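Local coordinates for protein ribonucleoside triphosphate reductase (Lactobacillus leichmannii, PDB 1L1L) that catalyses, with a B12 cofactor, the reduction of ribonucleoside triphosphates to deoxyribonucleotides as an allosterically regulated monomeric class II enzyme, at residues A[17-22]-A[430-435]; A[122-127]-A[165-170]; A[184-189]-A[250-255]; A[199-204]-A[276-281]; A[422-427]-A[438-443]. All coordinates share one frame; numbering follows the deposited sequence.

Contact 1 of 5, residues A[17-22]-A[430-435]; sequences ASVKPH and EEQGWD
The side-chain amide of Q432 grips the backbone of K20 at both its polar groups, one directly and one through water. The direct hydrogen bond runs from Q432 NE2 to K20 O, 3.0 Å long with an angle of 151° at the hydrogen; the donor stands above the carbonyl plane, 38° out of it. The indirect link uses the other end of the same amide: a water donates to Q432 OE1 at 2.6 Å and accepts from K20 N at 3.1 Å. A bend at chi2 (-73°) turns the amide so that both of its ends can serve K20, and NE2 also bonds to G91 O.

Around that amide nitrogen there are only loose van der Waals approaches. V19 CG1 lies 4.3 Å from Q432 NE2, and H22 CB lies 4.1 Å from the same nitrogen. H22 NE2 and E431 OE1 come only to 3.9 Å, with the ring tilted against the carboxylate.

Both segments leave helices here. Beyond Q432, G433 at positive phi closes helix 426-431 in a Schellman motif, with G433 N bonded to E430 O at 3.0 Å. This surface junction is bridged by helix 72-90, on whose Y90 V19 and P21 rest and whose K87 and L88 meet W434, while W434 also leans on helix 436-450.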
# COMPACT_ATOMS: atom_id res chain seq x y z
N ALA A 17 -11.26 7.28 30.07
CA ALA A 17 -12.16 6.89 31.14
C ALA A 17 -13.50 6.39 30.62
O ALA A 17 -14.11 5.51 31.23
CB ALA A 17 -12.37 8.06 32.10
N SER A 18 -13.95 6.93 29.49
CA SER A 18 -15.25 6.57 28.93
C SER A 18 -15.22 5.76 27.63
O SER A 18 -16.24 5.20 27.21
CB SER A 18 -16.07 7.83 28.69
OG SER A 18 -15.36 8.73 27.86
N VAL A 19 -14.06 5.70 26.98
CA VAL A 19 -13.95 4.96 25.73
C VAL A 19 -13.03 3.75 25.87
O VAL A 19 -11.89 3.87 26.32
CB VAL A 19 -13.43 5.85 24.59
CG1 VAL A 19 -13.28 5.02 23.31
CG2 VAL A 19 -14.39 7.00 24.35
N LYS A 20 -13.54 2.59 25.48
CA LYS A 20 -12.80 1.35 25.52
C LYS A 20 -12.44 0.97 24.07
O LYS A 20 -13.33 0.67 23.27
CB LYS A 20 -13.66 0.24 26.13
CG LYS A 20 -13.04 -1.15 26.07
CD LYS A 20 -14.02 -2.23 26.52
CE LYS A 20 -13.39 -3.61 26.47
NZ LYS A 20 -14.35 -4.68 26.85
N PRO A 21 -11.14 1.00 23.73
CA PRO A 21 -10.71 0.66 22.37
C PRO A 21 -11.25 -0.70 21.98
O PRO A 21 -11.14 -1.65 22.75
CB PRO A 21 -9.18 0.66 22.47
CG PRO A 21 -8.93 1.70 23.53
CD PRO A 21 -9.98 1.36 24.56
N HIS A 22 -11.85 -0.79 20.79
CA HIS A 22 -12.41 -2.04 20.31
C HIS A 22 -11.31 -2.89 19.67
O HIS A 22 -11.28 -3.07 18.46
CB HIS A 22 -13.52 -1.74 19.28
CG HIS A 22 -14.31 -2.93 18.87
ND1 HIS A 22 -13.81 -3.91 18.03
CD2 HIS A 22 -15.58 -3.29 19.14
CE1 HIS A 22 -14.74 -4.82 17.81
NE2 HIS A 22 -15.83 -4.47 18.48
N GLU A 430 -20.47 2.18 14.76
CA GLU A 430 -21.85 2.18 15.25
C GLU A 430 -21.93 1.64 16.68
O GLU A 430 -22.63 2.20 17.52
CB GLU A 430 -22.73 1.33 14.34
CG GLU A 430 -22.97 1.94 12.96
CD GLU A 430 -23.88 1.10 12.10
OE1 GLU A 430 -24.53 1.67 11.20
OE2 GLU A 430 -23.96 -0.13 12.31
N GLU A 431 -21.22 0.54 16.94
CA GLU A 431 -21.20 -0.07 18.27
C GLU A 431 -20.52 0.85 19.29
O GLU A 431 -20.76 0.74 20.49
CB GLU A 431 -20.49 -1.43 18.20
CG GLU A 431 -21.19 -2.43 17.28
CD GLU A 431 -20.40 -3.72 17.08
OE1 GLU A 431 -19.20 -3.64 16.74
OE2 GLU A 431 -20.99 -4.81 17.26
N GLN A 432 -19.68 1.77 18.80
CA GLN A 432 -19.00 2.73 19.67
C GLN A 432 -19.84 3.99 19.85
O GLN A 432 -19.35 5.02 20.32
CB GLN A 432 -17.63 3.11 19.10
CG GLN A 432 -16.58 2.01 19.26
CD GLN A 432 -16.10 1.87 20.69
OE1 GLN A 432 -16.91 1.80 21.61
NE2 GLN A 432 -14.79 1.84 20.87
N GLY A 433 -21.10 3.91 19.44
CA GLY A 433 -22.02 5.03 19.59
C GLY A 433 -21.88 6.19 18.62
O GLY A 433 -22.33 7.30 18.91
N TRP A 434 -21.28 5.94 17.46
CA TRP A 434 -21.13 7.02 16.49
C TRP A 434 -22.22 7.02 15.43
O TRP A 434 -22.84 5.99 15.15
CB TRP A 434 -19.77 6.92 15.79
CG TRP A 434 -18.58 7.33 16.62
CD1 TRP A 434 -17.86 6.53 17.47
CD2 TRP A 434 -17.97 8.62 16.66
NE1 TRP A 434 -16.84 7.25 18.03
CE2 TRP A 434 -16.88 8.54 17.55
CE3 TRP A 434 -18.24 9.84 16.02
CZ2 TRP A 434 -16.06 9.63 17.82
CZ3 TRP A 434 -17.42 10.93 16.29
CH2 TRP A 434 -16.34 10.82 17.19
N ASP A 435 -22.46 8.19 14.85
CA ASP A 435 -23.41 8.32 13.75
C ASP A 435 -22.48 8.21 12.54
O ASP A 435 -21.58 9.03 12.39
CB ASP A 435 -24.08 9.70 13.78
CG ASP A 435 -24.50 10.18 12.39
OD1 ASP A 435 -25.20 9.42 11.67
OD2 ASP A 435 -24.15 11.32 12.03
O HOH W 1 -16.33 2.18 24.15

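Contact 2 of 5, residues A[122-127]-A[165-170]; sequences VAIRPQ and FSVARS
V122 pairs with F165 and A123 with S166 in a parallel ladder, formed by the two strands of a beta-alpha-beta crossover whose connecting helix is 148-158. The strands belong to one half of the ten-stranded alpha-beta barrel of ribonucleotide reductases, and strand 119-123 starts at C119, which is disulfide-bonded to C419. Backbone bonds set the register: S166 is tied to the 122-124 backbone through both its N and its O, S166 N donating to V122 O at 3.1 Å and I124 N donating to S166 O at 2.9 Å, the latter in the carbonyl plane.

I124 carries the side-chain contact just past the end of its strand, at the centre of an inverse gamma turn. Its CB lies 3.3 Å from S166 O, the oxygen to which its own backbone nitrogen is bonded. With CG1 anti to the carbonyl carbon (chi1 -54°), the longer branch reaches across to the neighbouring strand. CG1 is likewise 3.3 Å from S166 O, and it also touches F165 CD1, at 3.7 Å, and V167 CG1. The tip, CD1, closes on the base of the phenylalanine, 3.8 Å from F165 CB, crossing that side chain at a slant. C305 of helix 298-313 touches both I124 and F165.

On the same sheet face as F165, V122 CG1 packs on F165 CB at 3.9 Å. V122 O takes a second, weaker approach besides the amide of S166: the CA-H of F165, with CA 3.0 Å from the oxygen.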
# COMPACT_ATOMS: atom_id res chain seq x y z
N VAL A 122 3.32 6.10 -11.57
CA VAL A 122 4.18 6.88 -12.45
C VAL A 122 4.32 6.16 -13.78
O VAL A 122 4.43 4.93 -13.81
CB VAL A 122 5.59 7.11 -11.82
CG1 VAL A 122 6.31 5.78 -11.63
CG2 VAL A 122 6.42 8.02 -12.71
N ALA A 123 4.27 6.91 -14.87
CA ALA A 123 4.40 6.36 -16.23
C ALA A 123 5.90 6.24 -16.58
O ALA A 123 6.66 7.18 -16.38
CB ALA A 123 3.69 7.28 -17.24
N ILE A 124 6.31 5.08 -17.09
CA ILE A 124 7.71 4.87 -17.44
C ILE A 124 7.99 5.40 -18.84
O ILE A 124 8.06 4.63 -19.80
CB ILE A 124 8.12 3.38 -17.38
CG1 ILE A 124 7.77 2.79 -16.01
CG2 ILE A 124 9.62 3.24 -17.60
CD1 ILE A 124 8.36 3.56 -14.85
N ARG A 125 8.12 6.72 -18.94
CA ARG A 125 8.44 7.40 -20.18
C ARG A 125 9.35 8.57 -19.82
O ARG A 125 9.22 9.15 -18.74
CB ARG A 125 7.17 7.94 -20.85
CG ARG A 125 6.38 8.92 -20.00
CD ARG A 125 5.34 9.65 -20.84
NE ARG A 125 4.36 10.38 -20.05
CZ ARG A 125 3.21 9.86 -19.60
NH1 ARG A 125 2.90 8.60 -19.88
NH2 ARG A 125 2.38 10.61 -18.89
N PRO A 126 10.28 8.93 -20.72
CA PRO A 126 11.17 10.05 -20.40
C PRO A 126 10.35 11.27 -19.97
O PRO A 126 9.32 11.58 -20.56
CB PRO A 126 11.91 10.28 -21.72
CG PRO A 126 12.01 8.87 -22.26
CD PRO A 126 10.61 8.34 -22.03
N GLN A 127 10.79 11.93 -18.91
CA GLN A 127 10.09 13.10 -18.39
C GLN A 127 11.08 14.08 -17.78
O GLN A 127 12.22 13.72 -17.50
CB GLN A 127 9.10 12.69 -17.28
CG GLN A 127 7.96 11.80 -17.71
CD GLN A 127 7.08 11.39 -16.54
OE1 GLN A 127 6.59 12.24 -15.79
NE2 GLN A 127 6.88 10.09 -16.38
N PHE A 165 3.40 1.42 -11.76
CA PHE A 165 4.00 2.13 -12.88
C PHE A 165 3.53 1.53 -14.19
O PHE A 165 3.14 0.36 -14.24
CB PHE A 165 5.53 2.09 -12.76
CG PHE A 165 6.12 0.70 -12.77
CD1 PHE A 165 6.42 0.05 -13.97
CD2 PHE A 165 6.41 0.05 -11.57
CE1 PHE A 165 6.99 -1.22 -13.97
CE2 PHE A 165 6.97 -1.22 -11.56
CZ PHE A 165 7.27 -1.85 -12.77
N SER A 166 3.57 2.32 -15.25
CA SER A 166 3.10 1.84 -16.55
C SER A 166 4.21 1.66 -17.57
O SER A 166 5.00 2.57 -17.80
CB SER A 166 2.06 2.79 -17.12
OG SER A 166 1.64 2.37 -18.42
N VAL A 167 4.26 0.47 -18.16
CA VAL A 167 5.22 0.16 -19.21
C VAL A 167 4.41 -0.21 -20.45
O VAL A 167 4.78 -1.10 -21.21
CB VAL A 167 6.12 -1.04 -18.86
CG1 VAL A 167 7.11 -0.65 -17.77
CG2 VAL A 167 5.26 -2.22 -18.41
N ALA A 168 3.28 0.47 -20.62
CA ALA A 168 2.42 0.23 -21.78
C ALA A 168 3.35 0.41 -22.97
O ALA A 168 4.36 1.09 -22.86
CB ALA A 168 1.30 1.25 -21.83
N ARG A 169 3.02 -0.21 -24.10
CA ARG A 169 3.87 -0.05 -25.28
C ARG A 169 4.04 1.44 -25.58
O ARG A 169 5.14 1.90 -25.87
CB ARG A 169 3.28 -0.79 -26.49
CG ARG A 169 3.45 -2.31 -26.45
CD ARG A 169 2.88 -2.95 -27.72
NE ARG A 169 2.94 -4.42 -27.74
CZ ARG A 169 4.05 -5.15 -27.90
NH1 ARG A 169 5.23 -4.56 -28.06
NH2 ARG A 169 3.97 -6.47 -27.92
N SER A 170 2.95 2.19 -25.46
CA SER A 170 2.97 3.62 -25.73
C SER A 170 4.03 4.39 -24.95
O SER A 170 4.51 5.42 -25.42
CB SER A 170 1.60 4.23 -25.45
OG SER A 170 1.27 4.11 -24.08

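Contact 3 of 5, residues A[184-189]-A[250-255]; sequences LQLVVD and LILDLS
L184 folds CD1 over the neighbouring strand, where it overlaps L250 CG at 4.0 Å and L252 CD1 at 4.1 Å. Its CG is anti to the backbone N (chi1 178°), matching that of L250, and the two leucines lie side by side. L186 CD2 continues the row against L252 CB at 3.9 Å, on the face packed by helices 224-236 and 275-289. On the reverse face V187 CG2 meets I251 CG2 at 3.6 Å, while Q185 stretches along I251 to give its amide nitrogen to the carbonyl of V210.

The strands form one side of a three-stranded parallel sheet, with strand 249-253 in the middle, in the insertion domain of B12-dependent reductases. Four backbone bonds alternate between them, from Q185 N to L250 O through to L254 N to V187 O, the last 2.8 Å long.

Past the sheet, S255 OG takes over the pairing. It accepts from D189 N at 2.9 Å, nearly straight at 172°, and donates to D253 OD1 at 2.6 Å on the syn lone pair. The same OD1 closes an Asx turn with S255 N at 2.9 Å, and R219 forms a salt bridge to it.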
# COMPACT_ATOMS: atom_id res chain seq x y z
N LEU A 184 31.14 0.42 -16.12
CA LEU A 184 30.89 0.80 -14.73
C LEU A 184 31.77 0.16 -13.66
O LEU A 184 31.94 -1.06 -13.62
CB LEU A 184 29.43 0.53 -14.38
CG LEU A 184 28.96 0.82 -12.94
CD1 LEU A 184 29.04 2.31 -12.68
CD2 LEU A 184 27.53 0.31 -12.75
N GLN A 185 32.30 1.00 -12.78
CA GLN A 185 33.12 0.52 -11.68
C GLN A 185 32.53 1.11 -10.41
O GLN A 185 32.27 2.30 -10.34
CB GLN A 185 34.58 0.99 -11.82
CG GLN A 185 35.25 0.59 -13.11
CD GLN A 185 36.71 0.99 -13.13
OE1 GLN A 185 37.54 0.39 -12.44
NE2 GLN A 185 37.03 2.03 -13.88
N LEU A 186 32.30 0.25 -9.43
CA LEU A 186 31.74 0.69 -8.16
C LEU A 186 32.86 0.60 -7.13
O LEU A 186 33.38 -0.48 -6.85
CB LEU A 186 30.56 -0.20 -7.75
CG LEU A 186 29.42 -0.29 -8.78
CD1 LEU A 186 28.30 -1.17 -8.25
CD2 LEU A 186 28.91 1.11 -9.09
N VAL A 187 33.21 1.76 -6.57
CA VAL A 187 34.29 1.83 -5.59
C VAL A 187 33.81 1.90 -4.15
O VAL A 187 32.90 2.65 -3.81
CB VAL A 187 35.17 3.07 -5.83
CG1 VAL A 187 36.41 3.00 -4.94
CG2 VAL A 187 35.56 3.17 -7.28
N VAL A 188 34.44 1.09 -3.31
CA VAL A 188 34.16 1.06 -1.88
C VAL A 188 35.52 0.87 -1.21
O VAL A 188 36.01 -0.24 -1.07
CB VAL A 188 33.23 -0.10 -1.49
CG1 VAL A 188 33.24 -0.29 0.02
CG2 VAL A 188 31.81 0.19 -1.96
N ASP A 189 36.11 2.00 -0.82
CA ASP A 189 37.41 2.03 -0.17
C ASP A 189 37.67 0.91 0.83
O ASP A 189 36.77 0.48 1.54
CB ASP A 189 37.61 3.38 0.52
CG ASP A 189 38.94 3.49 1.24
OD1 ASP A 189 39.93 2.91 0.75
OD2 ASP A 189 38.99 4.17 2.28
N LEU A 250 32.11 5.41 -16.38
CA LEU A 250 31.53 5.89 -15.13
C LEU A 250 32.10 5.20 -13.90
O LEU A 250 32.24 3.98 -13.86
CB LEU A 250 30.01 5.69 -15.16
CG LEU A 250 29.27 6.12 -13.88
CD1 LEU A 250 29.65 7.56 -13.54
CD2 LEU A 250 27.76 5.97 -14.07
N ILE A 251 32.44 6.00 -12.91
CA ILE A 251 32.99 5.49 -11.66
C ILE A 251 32.15 6.05 -10.52
O ILE A 251 32.21 7.24 -10.24
CB ILE A 251 34.44 5.93 -11.45
CG1 ILE A 251 35.30 5.54 -12.66
CG2 ILE A 251 34.99 5.28 -10.18
CD1 ILE A 251 36.70 6.12 -12.65
N LEU A 252 31.37 5.19 -9.87
CA LEU A 252 30.54 5.62 -8.75
C LEU A 252 31.21 5.20 -7.45
O LEU A 252 31.47 4.01 -7.22
CB LEU A 252 29.14 5.02 -8.86
CG LEU A 252 28.31 5.49 -10.06
CD1 LEU A 252 26.97 4.77 -10.09
CD2 LEU A 252 28.10 6.99 -9.98
N ASP A 253 31.51 6.18 -6.60
CA ASP A 253 32.18 5.93 -5.32
C ASP A 253 31.15 5.87 -4.17
O ASP A 253 30.52 6.89 -3.86
CB ASP A 253 33.19 7.05 -5.05
CG ASP A 253 34.19 6.69 -3.97
OD1 ASP A 253 33.79 6.08 -2.96
OD2 ASP A 253 35.38 7.03 -4.13
N LEU A 254 31.00 4.70 -3.56
CA LEU A 254 30.05 4.51 -2.46
C LEU A 254 30.80 4.25 -1.15
O LEU A 254 30.35 3.48 -0.30
CB LEU A 254 29.13 3.31 -2.73
CG LEU A 254 28.71 2.98 -4.17
CD1 LEU A 254 27.61 1.93 -4.13
CD2 LEU A 254 28.24 4.22 -4.90
N SER A 255 31.96 4.88 -1.00
CA SER A 255 32.77 4.69 0.21
C SER A 255 32.13 5.35 1.43
O SER A 255 32.41 4.95 2.56
CB SER A 255 34.18 5.27 -0.00
OG SER A 255 34.86 4.59 -1.05

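Contact 4 of 5, residues A[199-204]-A[276-281]; sequences VKVGAV and PLISML
V201 and I278 press together where the end of helix 195-200 meets the flank of helix 275-289. Along the latter, L277 packs on W227 of helix 224-236, leaving the contact to the next two residues.

I278 is the main wedge. Its CG2 lies 3.5 Å from V201 CG2 and also 3.5 Å from the carbonyl oxygen V201 O, so one methyl touches both side chain and backbone. Its longer branch, with CG1 anti to the carbonyl carbon (chi1 -69°), carries CD1 alongside the same valine methyl, 3.6 Å from V201 CG2, and on to A203 CB at 3.8 Å. The side chains of V201 and I278 cross at about a right angle. L186 and S198 border the same isoleucine.

S279, one residue on, supplies the polar part. Its OG sits 3.7 Å from V201 CB and shares a water with V201 O; the water donates to V201 O at 3.0 Å and lies 3.2 Å from S279 OG. The hydroxyl also makes a weak hydrogen bond back to the carbonyl of M275. Further along, M280 and L281 face helix 224-236, and L281 also touches L186.

The helix end against which I278 packs closes in a Schellman motif. G202, at a phi of 115°, is its C-prime residue, and A203 N pairs with S198 O as the chain leaves the helix within the B12-dependent insertion domain.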
# COMPACT_ATOMS: atom_id res chain seq x y z
N VAL A 199 32.96 -5.98 -1.99
CA VAL A 199 33.83 -6.65 -2.95
C VAL A 199 33.10 -7.90 -3.41
O VAL A 199 33.13 -8.25 -4.59
CB VAL A 199 35.18 -7.06 -2.29
CG1 VAL A 199 35.97 -7.98 -3.22
CG2 VAL A 199 36.00 -5.81 -1.99
N LYS A 200 32.42 -8.56 -2.47
CA LYS A 200 31.67 -9.76 -2.76
C LYS A 200 30.56 -9.56 -3.79
O LYS A 200 30.23 -10.48 -4.54
CB LYS A 200 31.07 -10.33 -1.49
CG LYS A 200 32.10 -10.95 -0.56
CD LYS A 200 31.43 -11.61 0.64
CE LYS A 200 30.70 -10.59 1.53
NZ LYS A 200 29.49 -9.98 0.88
N VAL A 201 29.99 -8.36 -3.83
CA VAL A 201 28.92 -8.09 -4.78
C VAL A 201 29.39 -7.36 -6.03
O VAL A 201 28.57 -6.93 -6.84
CB VAL A 201 27.77 -7.29 -4.14
CG1 VAL A 201 27.09 -8.12 -3.06
CG2 VAL A 201 28.29 -5.99 -3.57
N GLY A 202 30.70 -7.19 -6.19
CA GLY A 202 31.19 -6.53 -7.40
C GLY A 202 31.90 -5.20 -7.31
O GLY A 202 32.30 -4.65 -8.33
N ALA A 203 32.05 -4.65 -6.11
CA ALA A 203 32.75 -3.38 -5.96
C ALA A 203 34.26 -3.62 -5.87
O ALA A 203 34.69 -4.68 -5.41
CB ALA A 203 32.26 -2.65 -4.71
N VAL A 204 35.05 -2.64 -6.29
CA VAL A 204 36.50 -2.77 -6.24
C VAL A 204 37.13 -1.81 -5.23
O VAL A 204 36.63 -0.70 -5.02
CB VAL A 204 37.16 -2.51 -7.62
CG1 VAL A 204 36.75 -3.60 -8.59
CG2 VAL A 204 36.75 -1.15 -8.15
N PRO A 276 23.36 -3.92 -1.48
CA PRO A 276 22.22 -4.04 -2.40
C PRO A 276 22.25 -3.00 -3.51
O PRO A 276 21.78 -3.26 -4.63
CB PRO A 276 21.01 -3.87 -1.47
CG PRO A 276 21.55 -3.06 -0.32
CD PRO A 276 22.91 -3.70 -0.10
N LEU A 277 22.81 -1.82 -3.22
CA LEU A 277 22.90 -0.76 -4.22
C LEU A 277 23.90 -1.14 -5.32
O LEU A 277 23.70 -0.83 -6.49
CB LEU A 277 23.34 0.56 -3.58
CG LEU A 277 23.55 1.72 -4.55
CD1 LEU A 277 22.24 2.03 -5.26
CD2 LEU A 277 24.07 2.95 -3.80
N ILE A 278 24.99 -1.80 -4.92
CA ILE A 278 26.02 -2.21 -5.87
C ILE A 278 25.42 -3.15 -6.92
O ILE A 278 25.49 -2.88 -8.11
CB ILE A 278 27.20 -2.89 -5.13
CG1 ILE A 278 27.94 -1.84 -4.29
CG2 ILE A 278 28.16 -3.55 -6.13
CD1 ILE A 278 28.82 -2.40 -3.23
N SER A 279 24.83 -4.24 -6.45
CA SER A 279 24.19 -5.22 -7.33
C SER A 279 23.18 -4.56 -8.25
O SER A 279 23.15 -4.81 -9.47
CB SER A 279 23.48 -6.28 -6.49
OG SER A 279 24.35 -6.82 -5.51
N MET A 280 22.33 -3.71 -7.68
CA MET A 280 21.31 -3.02 -8.47
C MET A 280 21.93 -2.21 -9.60
O MET A 280 21.44 -2.24 -10.73
CB MET A 280 20.49 -2.09 -7.57
CG MET A 280 19.33 -1.42 -8.26
SD MET A 280 18.87 0.14 -7.44
CE MET A 280 19.72 1.32 -8.47
N LEU A 281 22.99 -1.46 -9.31
CA LEU A 281 23.63 -0.65 -10.34
C LEU A 281 24.28 -1.53 -11.40
O LEU A 281 24.26 -1.19 -12.59
CB LEU A 281 24.69 0.26 -9.71
CG LEU A 281 24.12 1.39 -8.84
CD1 LEU A 281 25.26 1.98 -8.00
CD2 LEU A 281 23.46 2.45 -9.71
O HOH W 2 26.29 -8.81 -7.11

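Contact 5 of 5, residues A[422-427]-A[438-443]; sequences FEVFPL and EVFALA
A443 lies under one face of the F422 ring in a CH-pi contact, its CA 4.1 Å from the ring centroid and 24° off the normal. The methyl group takes the rim of the ring, with A443 CB 3.4 Å from F422 CD2. F422 CG is anti to the backbone N (chi1 -166°), which swings the ring out from the strand to lie over the helix.

V424, two residues along the same strand and on the same side, packs beside it. Its CG1 is shared between V439 CG1 at 3.7 Å and F440 CZ at 3.6 Å, and its CG2 reaches A443 CB at 4.2 Å. P426 CG comes up to the edge of the F440 ring, close to the ring plane.

These residues line the inner side of a beta-alpha-beta crossover: strand 421-424 leads to strand 471-474, its parallel neighbour in the sheet, by a connection that includes helices 426-431, 436-450 and 458-467. The strand and helix segments run antiparallel, at 170°, with their axes 9.3 Å apart.

In the next shell, I472 of strand 471-474 touches F422, F440 and A443 together, and the ring of Y446 leans on that of F422. L88 of helix 72-90 also touches V439. The alternate strand residue, E423, points away from the helix and bonds through OE2 to S473 OG.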
# COMPACT_ATOMS: atom_id res chain seq x y z
N PHE A 422 -8.15 6.59 4.20
CA PHE A 422 -8.63 6.62 5.57
C PHE A 422 -9.61 5.47 5.64
O PHE A 422 -10.46 5.33 4.77
CB PHE A 422 -9.35 7.92 5.88
CG PHE A 422 -9.56 8.14 7.34
CD1 PHE A 422 -8.58 8.75 8.10
CD2 PHE A 422 -10.72 7.70 7.96
CE1 PHE A 422 -8.75 8.92 9.48
CE2 PHE A 422 -10.90 7.86 9.34
CZ PHE A 422 -9.91 8.47 10.09
N GLU A 423 -9.49 4.64 6.67
CA GLU A 423 -10.37 3.49 6.78
C GLU A 423 -11.41 3.57 7.91
O GLU A 423 -11.09 3.93 9.05
CB GLU A 423 -9.54 2.22 6.94
CG GLU A 423 -10.31 0.95 6.63
CD GLU A 423 -9.45 -0.09 5.94
OE1 GLU A 423 -8.39 -0.45 6.50
OE2 GLU A 423 -9.83 -0.56 4.84
N VAL A 424 -12.63 3.22 7.56
CA VAL A 424 -13.75 3.23 8.49
C VAL A 424 -14.32 1.82 8.62
O VAL A 424 -14.43 1.07 7.64
CB VAL A 424 -14.84 4.21 8.02
CG1 VAL A 424 -16.05 4.15 8.97
CG2 VAL A 424 -14.27 5.62 7.98
N PHE A 425 -14.65 1.45 9.85
CA PHE A 425 -15.23 0.15 10.15
C PHE A 425 -16.66 0.43 10.63
O PHE A 425 -16.89 0.64 11.82
CB PHE A 425 -14.44 -0.55 11.26
CG PHE A 425 -12.97 -0.69 10.98
CD1 PHE A 425 -12.52 -1.41 9.87
CD2 PHE A 425 -12.03 -0.13 11.83
CE1 PHE A 425 -11.14 -1.57 9.64
CE2 PHE A 425 -10.66 -0.27 11.60
CZ PHE A 425 -10.21 -0.99 10.50
N PRO A 426 -17.62 0.47 9.70
CA PRO A 426 -19.04 0.74 9.97
C PRO A 426 -19.62 0.05 11.21
O PRO A 426 -20.17 0.72 12.09
CB PRO A 426 -19.73 0.29 8.68
CG PRO A 426 -18.73 0.70 7.64
CD PRO A 426 -17.40 0.28 8.25
N LEU A 427 -19.51 -1.27 11.29
CA LEU A 427 -20.05 -2.00 12.43
C LEU A 427 -19.48 -1.51 13.76
O LEU A 427 -20.22 -1.23 14.70
CB LEU A 427 -19.78 -3.50 12.29
CG LEU A 427 -20.46 -4.40 13.32
CD1 LEU A 427 -21.97 -4.13 13.34
CD2 LEU A 427 -20.19 -5.87 12.97
N GLU A 438 -21.50 11.21 10.43
CA GLU A 438 -20.49 12.08 11.04
C GLU A 438 -19.09 11.47 10.99
O GLU A 438 -18.09 12.18 10.93
CB GLU A 438 -20.84 12.40 12.50
CG GLU A 438 -19.66 12.93 13.31
CD GLU A 438 -20.03 13.43 14.70
OE1 GLU A 438 -20.91 12.81 15.34
OE2 GLU A 438 -19.43 14.42 15.15
N VAL A 439 -19.02 10.15 11.02
CA VAL A 439 -17.73 9.47 10.97
C VAL A 439 -17.11 9.70 9.60
O VAL A 439 -15.95 10.09 9.50
CB VAL A 439 -17.90 7.95 11.21
CG1 VAL A 439 -16.59 7.22 10.94
CG2 VAL A 439 -18.35 7.71 12.65
N PHE A 440 -17.90 9.49 8.55
CA PHE A 440 -17.37 9.67 7.21
C PHE A 440 -17.02 11.11 6.89
O PHE A 440 -16.17 11.36 6.04
CB PHE A 440 -18.34 9.09 6.18
CG PHE A 440 -18.30 7.59 6.10
CD1 PHE A 440 -19.17 6.81 6.84
CD2 PHE A 440 -17.32 6.95 5.33
CE1 PHE A 440 -19.08 5.42 6.84
CE2 PHE A 440 -17.21 5.57 5.33
CZ PHE A 440 -18.10 4.79 6.09
N ALA A 441 -17.65 12.05 7.58
CA ALA A 441 -17.33 13.45 7.34
C ALA A 441 -15.98 13.76 7.99
O ALA A 441 -15.16 14.50 7.44
CB ALA A 441 -18.45 14.35 7.91
N LEU A 442 -15.72 13.21 9.17
CA LEU A 442 -14.43 13.45 9.83
C LEU A 442 -13.36 12.78 8.95
O LEU A 442 -12.27 13.32 8.76
CB LEU A 442 -14.41 12.83 11.23
CG LEU A 442 -15.24 13.55 12.31
CD1 LEU A 442 -15.44 12.65 13.52
CD2 LEU A 442 -14.54 14.84 12.70
N ALA A 443 -13.70 11.63 8.42
CA ALA A 443 -12.76 10.89 7.57
C ALA A 443 -12.35 11.76 6.39
O ALA A 443 -11.16 12.00 6.16
CB ALA A 443 -13.41 9.61 7.09

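Overall arrangement
The five contacts make two touching pairs, 1 with 5 and 3 with 4, on opposite sides of the chain's centre, with contact 2 apart. Contacts 1 and 5 have centres 13 Å apart; they share helix 426-431, cross along the chain, and touch where W434 packs on V439 and L442. Contacts 3 and 4 are 9 Å apart in the insertion domain, their segments alternating along the chain, and meet through the L186 O to V204 N pair, a probable hydrogen bond. Contact 2, in the mixed sheet of the barrel, lies about 29 Å from contact 3 and 35 Å from contact 5, centre to centre. Contact 1 closes a 407-residue loop enclosing contacts 2, 3 and 4, bringing the chain's start beside its middle.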